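Local atomic coordinates of NADP-dependent alcohol dehydrogenase 6 (PDB entry 1PIW), a protein that reduces a broad range of aromatic and aliphatic aldehydes to alcohols with NADPH, as a zinc-dependent homodimeric medium-chain dehydrogenase. Residues A[48-52]-A[120-124]; A[51-57]-A[277-281]. All coordinates share one frame; numbering follows the deposited sequence.

Contact 1. Residues A[48-52]-A[120-124]. With NAP (NADP nicotinamide-adenine-dinucleotide phosphate), chain E.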
# COMPACT_ATOMS: atom_id res chain seq x y z
N SER A 48 9.25 5.79 21.64
CA SER A 48 8.82 7.18 21.45
C SER A 48 9.27 8.03 22.64
O SER A 48 9.63 9.20 22.49
CB SER A 48 7.30 7.26 21.33
OG SER A 48 6.82 6.61 20.17
N ASP A 49 9.21 7.44 23.84
CA ASP A 49 9.63 8.15 25.03
C ASP A 49 11.03 8.68 24.80
O ASP A 49 11.32 9.81 25.15
CB ASP A 49 9.65 7.23 26.26
CG ASP A 49 8.26 6.89 26.75
OD1 ASP A 49 7.28 7.43 26.20
OD2 ASP A 49 8.13 6.08 27.70
N ILE A 50 11.88 7.85 24.19
CA ILE A 50 13.27 8.20 23.92
C ILE A 50 13.41 9.27 22.85
O ILE A 50 13.95 10.35 23.10
CB ILE A 50 14.08 6.94 23.52
CG1 ILE A 50 13.88 5.85 24.57
CG2 ILE A 50 15.57 7.27 23.44
CD1 ILE A 50 14.25 6.27 25.98
N HIS A 51 12.92 8.98 21.65
CA HIS A 51 12.98 9.91 20.53
C HIS A 51 12.62 11.31 20.99
O HIS A 51 13.30 12.29 20.68
CB HIS A 51 11.98 9.51 19.45
CG HIS A 51 12.34 8.27 18.70
ND1 HIS A 51 13.27 8.25 17.69
CD2 HIS A 51 11.86 7.00 18.80
CE1 HIS A 51 13.35 7.03 17.19
NE2 HIS A 51 12.50 6.26 17.84
N CYS A 52 11.51 11.39 21.71
CA CYS A 52 11.00 12.65 22.20
C CYS A 52 11.94 13.34 23.18
O CYS A 52 12.33 14.49 22.97
CB CYS A 52 9.64 12.42 22.86
SG CYS A 52 8.63 13.88 22.96
N THR A 120 -0.56 11.73 24.24
CA THR A 120 -0.42 11.72 25.69
C THR A 120 0.51 12.75 26.30
O THR A 120 0.20 13.30 27.35
CB THR A 120 0.01 10.34 26.16
OG1 THR A 120 -1.05 9.41 25.91
CG2 THR A 120 0.37 10.35 27.65
N TYR A 121 1.65 13.01 25.66
CA TYR A 121 2.60 14.00 26.15
C TYR A 121 3.24 14.78 25.01
O TYR A 121 3.27 14.32 23.87
CB TYR A 121 3.69 13.35 27.00
CG TYR A 121 4.48 12.24 26.32
CD1 TYR A 121 4.22 10.89 26.61
CD2 TYR A 121 5.46 12.53 25.38
CE1 TYR A 121 4.92 9.87 25.98
CE2 TYR A 121 6.17 11.51 24.74
CZ TYR A 121 5.89 10.18 25.05
OH TYR A 121 6.58 9.17 24.40
N SER A 122 3.74 15.97 25.32
CA SER A 122 4.42 16.80 24.34
C SER A 122 3.59 17.45 23.26
O SER A 122 4.12 17.77 22.20
CB SER A 122 5.52 16.01 23.65
OG SER A 122 6.57 15.74 24.56
N GLN A 123 2.30 17.61 23.51
CA GLN A 123 1.42 18.25 22.54
C GLN A 123 0.51 19.20 23.28
O GLN A 123 0.08 18.92 24.40
CB GLN A 123 0.55 17.24 21.77
CG GLN A 123 -0.12 17.84 20.52
CD GLN A 123 -0.90 16.83 19.67
OE1 GLN A 123 -0.52 15.67 19.56
NE2 GLN A 123 -1.97 17.29 19.05
N PRO A 124 0.26 20.37 22.69
CA PRO A 124 -0.63 21.30 23.39
C PRO A 124 -2.07 21.00 22.96
O PRO A 124 -2.33 20.60 21.83
CB PRO A 124 -0.14 22.65 22.90
CG PRO A 124 0.28 22.36 21.49
CD PRO A 124 1.00 21.05 21.61
PA NAP E . 12.73 -0.34 20.68
O1A NAP E . 13.12 1.02 20.58
O2A NAP E . 12.71 -1.20 21.95
O5B NAP E . 13.57 -1.17 19.60
C5B NAP E . 13.54 -0.75 18.21
C4B NAP E . 14.08 -2.00 17.51
O4B NAP E . 14.09 -1.74 16.03
C3B NAP E . 15.55 -2.39 17.80
O3B NAP E . 15.56 -3.32 18.89
C2B NAP E . 16.03 -2.95 16.48
O2B NAP E . 15.67 -4.31 16.25
C1B NAP E . 15.36 -2.03 15.43
N9A NAP E . 16.25 -0.88 15.11
C8A NAP E . 16.80 0.13 15.88
N7A NAP E . 17.57 0.98 15.20
C5A NAP E . 17.52 0.50 13.90
C6A NAP E . 18.14 0.98 12.73
N6A NAP E . 18.94 2.05 12.62
N1A NAP E . 17.90 0.29 11.54
C2A NAP E . 17.08 -0.85 11.52
N3A NAP E . 16.45 -1.35 12.66
C4A NAP E . 16.70 -0.65 13.84
O3 NAP E . 11.29 -0.55 20.09
PN NAP E . 10.01 0.34 20.01
O1N NAP E . 9.80 1.09 21.25
O2N NAP E . 8.94 -0.58 19.60
O5D NAP E . 10.38 1.35 18.87
C5D NAP E . 9.62 2.56 18.80
C4D NAP E . 9.47 2.93 17.37
O4D NAP E . 8.07 2.75 17.03
C3D NAP E . 9.80 4.42 17.12
O3D NAP E . 10.50 4.63 15.88
C2D NAP E . 8.44 5.08 17.18
O2D NAP E . 8.37 6.28 16.45
C1D NAP E . 7.53 4.05 16.61
P2B NAP E . 16.64 -5.38 15.55
O1X NAP E . 16.46 -5.18 14.06
O2X NAP E . 17.97 -4.96 16.05
O3X NAP E . 16.13 -6.72 16.00

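Contact 2. Residues A[51-57]-A[277-281]. With NAP (NADP nicotinamide-adenine-dinucleotide phosphate), chain E.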
# COMPACT_ATOMS: atom_id res chain seq x y z
N HIS A 51 12.92 8.98 21.65
CA HIS A 51 12.98 9.91 20.53
C HIS A 51 12.62 11.31 20.99
O HIS A 51 13.30 12.29 20.68
CB HIS A 51 11.98 9.51 19.45
CG HIS A 51 12.34 8.27 18.70
ND1 HIS A 51 13.27 8.25 17.69
CD2 HIS A 51 11.86 7.00 18.80
CE1 HIS A 51 13.35 7.03 17.19
NE2 HIS A 51 12.50 6.26 17.84
N CYS A 52 11.51 11.39 21.71
CA CYS A 52 11.00 12.65 22.20
C CYS A 52 11.94 13.34 23.18
O CYS A 52 12.33 14.49 22.97
CB CYS A 52 9.64 12.42 22.86
SG CYS A 52 8.63 13.88 22.96
N ALA A 53 12.32 12.64 24.25
CA ALA A 53 13.19 13.21 25.27
C ALA A 53 14.55 13.62 24.70
O ALA A 53 15.11 14.64 25.08
CB ALA A 53 13.37 12.22 26.41
N ALA A 54 15.06 12.82 23.78
CA ALA A 54 16.33 13.10 23.16
C ALA A 54 16.19 14.23 22.17
O ALA A 54 17.16 14.63 21.54
CB ALA A 54 16.83 11.87 22.46
N GLY A 55 14.97 14.74 22.03
CA GLY A 55 14.74 15.83 21.11
C GLY A 55 14.81 15.43 19.64
O GLY A 55 15.02 16.29 18.79
N HIS A 56 14.64 14.15 19.35
CA HIS A 56 14.69 13.65 17.98
C HIS A 56 13.53 14.14 17.14
O HIS A 56 13.63 14.20 15.92
CB HIS A 56 14.65 12.13 17.95
CG HIS A 56 15.95 11.50 18.34
ND1 HIS A 56 16.88 12.14 19.12
CD2 HIS A 56 16.46 10.28 18.07
CE1 HIS A 56 17.92 11.35 19.31
NE2 HIS A 56 17.69 10.21 18.68
N TRP A 57 12.44 14.50 17.81
CA TRP A 57 11.26 14.96 17.10
C TRP A 57 11.12 16.46 17.02
O TRP A 57 10.12 16.97 16.51
CB TRP A 57 10.02 14.38 17.77
CG TRP A 57 9.85 12.92 17.51
CD1 TRP A 57 10.42 12.19 16.50
CD2 TRP A 57 8.98 12.04 18.22
NE1 TRP A 57 9.95 10.89 16.54
CE2 TRP A 57 9.06 10.77 17.58
CE3 TRP A 57 8.13 12.19 19.32
CZ2 TRP A 57 8.33 9.66 18.02
CZ3 TRP A 57 7.40 11.09 19.76
CH2 TRP A 57 7.51 9.84 19.10
N ILE A 277 8.52 5.82 13.36
CA ILE A 277 8.60 7.26 13.25
C ILE A 277 10.02 7.63 13.71
O ILE A 277 10.26 7.97 14.88
CB ILE A 277 7.55 7.90 14.16
CG1 ILE A 277 6.19 7.29 13.86
CG2 ILE A 277 7.56 9.42 13.99
CD1 ILE A 277 5.12 7.62 14.87
N PRO A 278 11.00 7.55 12.79
CA PRO A 278 12.41 7.85 13.05
C PRO A 278 12.71 9.32 13.30
O PRO A 278 11.82 10.17 13.23
CB PRO A 278 13.10 7.33 11.80
CG PRO A 278 12.09 7.64 10.74
CD PRO A 278 10.79 7.19 11.38
N GLU A 279 13.98 9.60 13.59
CA GLU A 279 14.41 10.98 13.83
C GLU A 279 13.80 11.82 12.72
O GLU A 279 13.59 11.34 11.60
CB GLU A 279 15.94 11.09 13.81
CG GLU A 279 16.59 11.02 12.40
CD GLU A 279 18.09 11.33 12.39
OE1 GLU A 279 18.89 10.54 12.96
OE2 GLU A 279 18.48 12.37 11.80
N GLN A 280 13.51 13.08 13.03
CA GLN A 280 12.93 14.00 12.07
C GLN A 280 13.75 14.05 10.78
O GLN A 280 13.25 14.48 9.74
CB GLN A 280 12.88 15.39 12.68
CG GLN A 280 14.26 15.97 12.86
CD GLN A 280 14.29 17.07 13.87
OE1 GLN A 280 13.48 18.00 13.81
NE2 GLN A 280 15.23 16.99 14.81
N HIS A 281 15.00 13.63 10.85
CA HIS A 281 15.88 13.65 9.68
C HIS A 281 16.03 12.29 9.01
O HIS A 281 17.11 11.70 9.03
CB HIS A 281 17.26 14.19 10.06
CG HIS A 281 17.23 15.57 10.62
ND1 HIS A 281 16.82 16.66 9.89
CD2 HIS A 281 17.51 16.04 11.87
CE1 HIS A 281 16.85 17.74 10.65
NE2 HIS A 281 17.26 17.39 11.86
PA NAP E . 12.73 -0.34 20.68
O1A NAP E . 13.12 1.02 20.58
O2A NAP E . 12.71 -1.20 21.95
O5B NAP E . 13.57 -1.17 19.60
C5B NAP E . 13.54 -0.75 18.21
C4B NAP E . 14.08 -2.00 17.51
O4B NAP E . 14.09 -1.74 16.03
C3B NAP E . 15.55 -2.39 17.80
O3B NAP E . 15.56 -3.32 18.89
C2B NAP E . 16.03 -2.95 16.48
O2B NAP E . 15.67 -4.31 16.25
C1B NAP E . 15.36 -2.03 15.43
N9A NAP E . 16.25 -0.88 15.11
C8A NAP E . 16.80 0.13 15.88
N7A NAP E . 17.57 0.98 15.20
C5A NAP E . 17.52 0.50 13.90
C6A NAP E . 18.14 0.98 12.73
N6A NAP E . 18.94 2.05 12.62
N1A NAP E . 17.90 0.29 11.54
C2A NAP E . 17.08 -0.85 11.52
N3A NAP E . 16.45 -1.35 12.66
C4A NAP E . 16.70 -0.65 13.84
O3 NAP E . 11.29 -0.55 20.09
PN NAP E . 10.01 0.34 20.01
O1N NAP E . 9.80 1.09 21.25
O2N NAP E . 8.94 -0.58 19.60
O5D NAP E . 10.38 1.35 18.87
C5D NAP E . 9.62 2.56 18.80
C4D NAP E . 9.47 2.93 17.37
O4D NAP E . 8.07 2.75 17.03
C3D NAP E . 9.80 4.42 17.12
O3D NAP E . 10.50 4.63 15.88
C2D NAP E . 8.44 5.08 17.18
O2D NAP E . 8.37 6.28 16.45
C1D NAP E . 7.53 4.05 16.61
P2B NAP E . 16.64 -5.38 15.55
O1X NAP E . 16.46 -5.18 14.06
O2X NAP E . 17.97 -4.96 16.05
O3X NAP E . 16.13 -6.72 16.00

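Contact 1. Residues A[48-52]-A[120-124]
The carboxylate of Asp49 is gripped by four groups: OD1 takes two weak hydrogen bonds, one from Tyr121 OH at 2.6 Å and one from the backbone N of Gly67. The firmer pair is on OD2, which receives Tyr135 OH and the backbone N of Cys46, so the carboxylate is held at both oxygens and tied to the backbone of Cys46, whose side chain is a ligand of the catalytic zinc. This is the catalytic domain of a zinc alcohol dehydrogenase, where the short helix 47-53 follows Cys46 and faces a buried loop after strand 118-119. The Asp49 and Tyr121 side chains cross at about a right angle, their carboxylate and ring planes 58° apart. Tyr121 reaches in so far that its OH lies 3.7 Å from Ser48 CB. Its ring also meets that of His68, another ligand of the same zinc, which places Tyr121 and Asp49 in what is probably the second shell of the metal.

Toward the cofactor the helix turns Ser48 and His51. The nearest side-chain atom of Ser48 is about 3 Å from a zinc ion, and its OG is 3.7 Å from C2D of the NADP ribose, while His51 NE2 is 3.2 Å from O3D. This grouping is consistent with the hydroxyl, ribose and histidine proton relay of related alcohol dehydrogenases.

One turn along, Cys52 already points at the loop, and with chi1 at -158° SG extends away from its backbone N toward Tyr121 and Ser122. It meets the Tyr121 ring at its edge, 85° off the ring normal, with CE2 3.9 Å from SG. At the same edge, near the ring plane, Ser122 OG lies 3.2 Å from Cys52 SG.

Contact 2. Residues A[51-57]-A[277-281]
Trp57 and His51 lie with their rings nearly parallel, about 5° apart, and both address the same carbonyl oxygen, Ile277 O, in different ways. The indole comes edge-on: NE1 makes a weak hydrogen bond of 3.4 Å to Ile277 O, near the plane of its ring. The imidazole instead has that oxygen over the centre of one face, 3.9 Å above its plane. The Trp57 side chain sets off away from 277-281, yet with CG beside the backbone N (chi1 -72°) and the ring turned by chi2 the indole reaches Ile277, crossing it at about a right angle, CZ2 packing 4.1 Å from Ile277 CG2. Ile277 O also accepts NADP O2D at 3.0 Å and, weakly, O3D, which makes the carbonyl a junction of cofactor and both domains.

Further along, the backbones meet: Gln280 N donates to His56 O over 3.1 Å, nearly straight at 167°, with the Gln280 side chain lying against that same oxygen. The turn bringing His56 here is a Schellman motif, with Gly55 at positive phi closing helix 47-53. The contact thus bridges the catalytic domain, at this helix end, to the Rossmann-type domain, in the loop between strands 270-274 and 284-286, where Pro278 packs on Pro288 of the second subunit.

Contacts 1 and 2 use successive parts of one element, helix 47-53 and the turn after it, and share His51 and Cys52; their centres lie about 9 Å apart. Contact 1 is buried and stays within the catalytic domain, where a carboxylate, a phenol, a thiol and a serine hydroxyl gather beside residues that bind the catalytic zinc. Contact 2 is partly exposed and spans two domains, relying on backbone carbonyls, an indole edge and the ribose hydroxyls, with Gln280 exposed at its outer end. The two meet directly where Ser48 CB packs on Trp57 CH2 at 3.4 Å. NADP touches both, so the helix lies close to the catalytic zinc, the cofactor and the second domain at once.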